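PDB 2OQH: putative isomerase from Streptomyces coelicolor A3, which is a putative isomerase of the enolase superfamily and may dehydrate D-glucarate to 5-dehydro-4-deoxy-D-glucarate. Local coordinates for residues S42-W47 against M108-G113. Residues are numbered along the deposited sequence; the frame is centred on the assembly and turned at random.
Sequences SGVEGW and MGKATG
Lys110 reaches from the last turn of helix 85-112 to the start of strand 45-51 and makes the one hydrogen bond between the two segments, from NZ to the backbone O of Glu45 at 3.0 Å. The ammonium comes in at a C=O...N angle of 152° and lies 28° out of the carbonyl plane. Beyond CG the lysine chain is fully extended, which carries NZ the whole way across to the strand. The same nitrogen has a long, weak ion pair with Asp106 one turn back, whose OD2 also accepts the backbone N-H of Trp47, so helix and strand are tied twice side by side. At the ring edge of Trp47, near its plane, NZ stands 4.1 Å from CD1. The carboxylate of Glu45 does not share in this grip: OE2 is 6.4 Å from NZ, and OE1 forms a salt bridge with Arg39. A methionine in place of Lys110 would probably leave the Glu45 carbonyl without its side-chain donor and Asp106 without this positive partner.

Nonpolar contact comes from Val44, which points at the helix. Its CG1, set opposite the backbone N (chi1 163°), meets Lys110 CB at 3.8 Å, while CG2 approaches the backbone N of Ala111 at 4.3 Å.

Gly113, with positive phi, is the C' residue of the Schellman motif that ends the helix just past the contact. Within the N-terminal capping domain of this enolase-type fold, the contact packs the C-terminal end of helix 85-112 against edge strand 45-51 of the three-stranded antiparallel sheet; strand 31-40 pairs with it through Val38 and Gly46, and helix 359-368 packs on Trp47.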
ATOM      1  N   SER A  42     -27.145 -11.672  10.755  1.00 27.47           N
ATOM      2  CA  SER A  42     -28.135 -10.799  10.132  1.00 27.14           C
ATOM      3  C   SER A  42     -28.182 -11.131   8.644  1.00 26.50           C
ATOM      4  O   SER A  42     -29.057 -10.663   7.915  1.00 26.31           O
ATOM      5  CB  SER A  42     -27.755  -9.326  10.297  1.00 27.80           C
ATOM      6  OG  SER A  42     -26.779  -8.951   9.335  1.00 28.92           O
ATOM      7  N   GLY A  43     -27.241 -11.956   8.201  1.00 25.45           N
ATOM      8  CA  GLY A  43     -27.175 -12.312   6.796  1.00 24.52           C
ATOM      9  C   GLY A  43     -26.104 -11.475   6.114  1.00 24.16           C
ATOM     10  O   GLY A  43     -25.657 -11.794   5.011  1.00 24.51           O
ATOM     11  N   VAL A  44     -25.685 -10.398   6.774  1.00 23.24           N
ATOM     12  CA  VAL A  44     -24.657  -9.528   6.217  1.00 21.63           C
ATOM     13  C   VAL A  44     -23.291 -10.197   6.242  1.00 21.13           C
ATOM     14  O   VAL A  44     -22.915 -10.819   7.242  1.00 21.33           O
ATOM     15  CB  VAL A  44     -24.566  -8.197   6.990  1.00 21.41           C
ATOM     16  CG1 VAL A  44     -23.243  -7.494   6.669  1.00 20.95           C
ATOM     17  CG2 VAL A  44     -25.730  -7.302   6.602  1.00 20.03           C
ATOM     18  N   GLU A  45     -22.554 -10.053   5.140  1.00 21.16           N
ATOM     19  CA  GLU A  45     -21.217 -10.631   5.000  1.00 21.21           C
ATOM     20  C   GLU A  45     -20.183  -9.565   4.664  1.00 21.28           C
ATOM     21  O   GLU A  45     -20.457  -8.653   3.889  1.00 21.49           O
ATOM     22  CB  GLU A  45     -21.195 -11.690   3.891  1.00 21.98           C
ATOM     23  CG  GLU A  45     -22.036 -12.926   4.177  1.00 26.35           C
ATOM     24  CD  GLU A  45     -21.949 -13.983   3.086  1.00 28.02           C
ATOM     25  OE1 GLU A  45     -22.456 -15.099   3.321  1.00 30.75           O
ATOM     26  OE2 GLU A  45     -21.386 -13.713   2.001  1.00 28.95           O
ATOM     27  N   GLY A  46     -18.995  -9.689   5.246  1.00 20.60           N
ATOM     28  CA  GLY A  46     -17.934  -8.738   4.966  1.00 19.26           C
ATOM     29  C   GLY A  46     -16.732  -9.457   4.376  1.00 18.71           C
ATOM     30  O   GLY A  46     -16.423 -10.580   4.784  1.00 18.48           O
ATOM     31  N   TRP A  47     -16.052  -8.823   3.422  1.00 18.49           N
ATOM     32  CA  TRP A  47     -14.889  -9.431   2.789  1.00 18.21           C
ATOM     33  C   TRP A  47     -13.624  -8.618   2.977  1.00 18.98           C
ATOM     34  O   TRP A  47     -13.657  -7.386   3.008  1.00 18.95           O
ATOM     35  CB  TRP A  47     -15.126  -9.619   1.289  1.00 18.15           C
ATOM     36  CG  TRP A  47     -16.205 -10.601   0.986  1.00 18.66           C
ATOM     37  CD1 TRP A  47     -17.544 -10.365   0.967  1.00 18.04           C
ATOM     38  CD2 TRP A  47     -16.037 -11.999   0.712  1.00 18.84           C
ATOM     39  NE1 TRP A  47     -18.225 -11.528   0.695  1.00 19.91           N
ATOM     40  CE2 TRP A  47     -17.322 -12.547   0.533  1.00 19.83           C
ATOM     41  CE3 TRP A  47     -14.919 -12.841   0.597  1.00 19.30           C
ATOM     42  CZ2 TRP A  47     -17.528 -13.907   0.249  1.00 20.47           C
ATOM     43  CZ3 TRP A  47     -15.121 -14.200   0.314  1.00 20.11           C
ATOM     44  CH2 TRP A  47     -16.418 -14.713   0.143  1.00 20.41           C
HETATM   45  N   MSE A 108     -19.855  -3.599   8.378  1.00 17.11           N
HETATM   46  CA  MSE A 108     -20.432  -2.434   9.045  1.00 17.92           C
HETATM   47  C   MSE A 108     -21.137  -1.520   8.047  1.00 16.34           C
HETATM   48  O   MSE A 108     -22.222  -1.002   8.317  1.00 16.89           O
HETATM   49  CB  MSE A 108     -19.338  -1.641   9.775  1.00 19.08           C
HETATM   50  CG  MSE A 108     -18.911  -2.220  11.128  1.00 23.83           C
HETATM   51 SE   MSE A 108     -17.373  -1.246  11.851  1.00 30.04          SE
HETATM   52  CE  MSE A 108     -16.068  -2.641  11.696  1.00 29.33           C
ATOM     53  N   GLY A 109     -20.502  -1.308   6.901  1.00 17.39           N
ATOM     54  CA  GLY A 109     -21.091  -0.457   5.884  1.00 18.63           C
ATOM     55  C   GLY A 109     -22.369  -1.079   5.354  1.00 19.79           C
ATOM     56  O   GLY A 109     -23.358  -0.391   5.109  1.00 21.11           O
ATOM     57  N   LYS A 110     -22.349  -2.392   5.181  1.00 20.53           N
ATOM     58  CA  LYS A 110     -23.517  -3.109   4.687  1.00 21.24           C
ATOM     59  C   LYS A 110     -24.617  -3.076   5.739  1.00 22.26           C
ATOM     60  O   LYS A 110     -25.780  -2.844   5.416  1.00 23.08           O
ATOM     61  CB  LYS A 110     -23.135  -4.552   4.340  1.00 20.52           C
ATOM     62  CG  LYS A 110     -22.183  -4.631   3.159  1.00 19.68           C
ATOM     63  CD  LYS A 110     -21.769  -6.051   2.823  1.00 20.43           C
ATOM     64  CE  LYS A 110     -20.883  -6.048   1.585  1.00 23.19           C
ATOM     65  NZ  LYS A 110     -20.433  -7.411   1.184  1.00 24.65           N
ATOM     66  N   ALA A 111     -24.254  -3.284   7.001  1.00 22.35           N
ATOM     67  CA  ALA A 111     -25.252  -3.262   8.064  1.00 22.03           C
ATOM     68  C   ALA A 111     -25.858  -1.862   8.226  1.00 22.60           C
ATOM     69  O   ALA A 111     -26.992  -1.720   8.682  1.00 24.15           O
ATOM     70  CB  ALA A 111     -24.632  -3.735   9.380  1.00 21.93           C
ATOM     71  N   THR A 112     -25.117  -0.828   7.852  1.00 22.10           N
ATOM     72  CA  THR A 112     -25.634   0.535   7.980  1.00 21.89           C
ATOM     73  C   THR A 112     -26.112   1.112   6.655  1.00 21.16           C
ATOM     74  O   THR A 112     -26.670   2.213   6.620  1.00 20.98           O
ATOM     75  CB  THR A 112     -24.570   1.509   8.531  1.00 22.60           C
ATOM     76  OG1 THR A 112     -23.440   1.528   7.647  1.00 22.51           O
ATOM     77  CG2 THR A 112     -24.138   1.103   9.933  1.00 22.29           C
ATOM     78  N   GLY A 113     -25.884   0.377   5.571  1.00 20.86           N
ATOM     79  CA  GLY A 113     -26.278   0.857   4.258  1.00 20.88           C
ATOM     80  C   GLY A 113     -25.440   2.058   3.864  1.00 21.82           C
ATOM     81  O   GLY A 113     -25.873   2.902   3.073  1.00 21.66           O
TER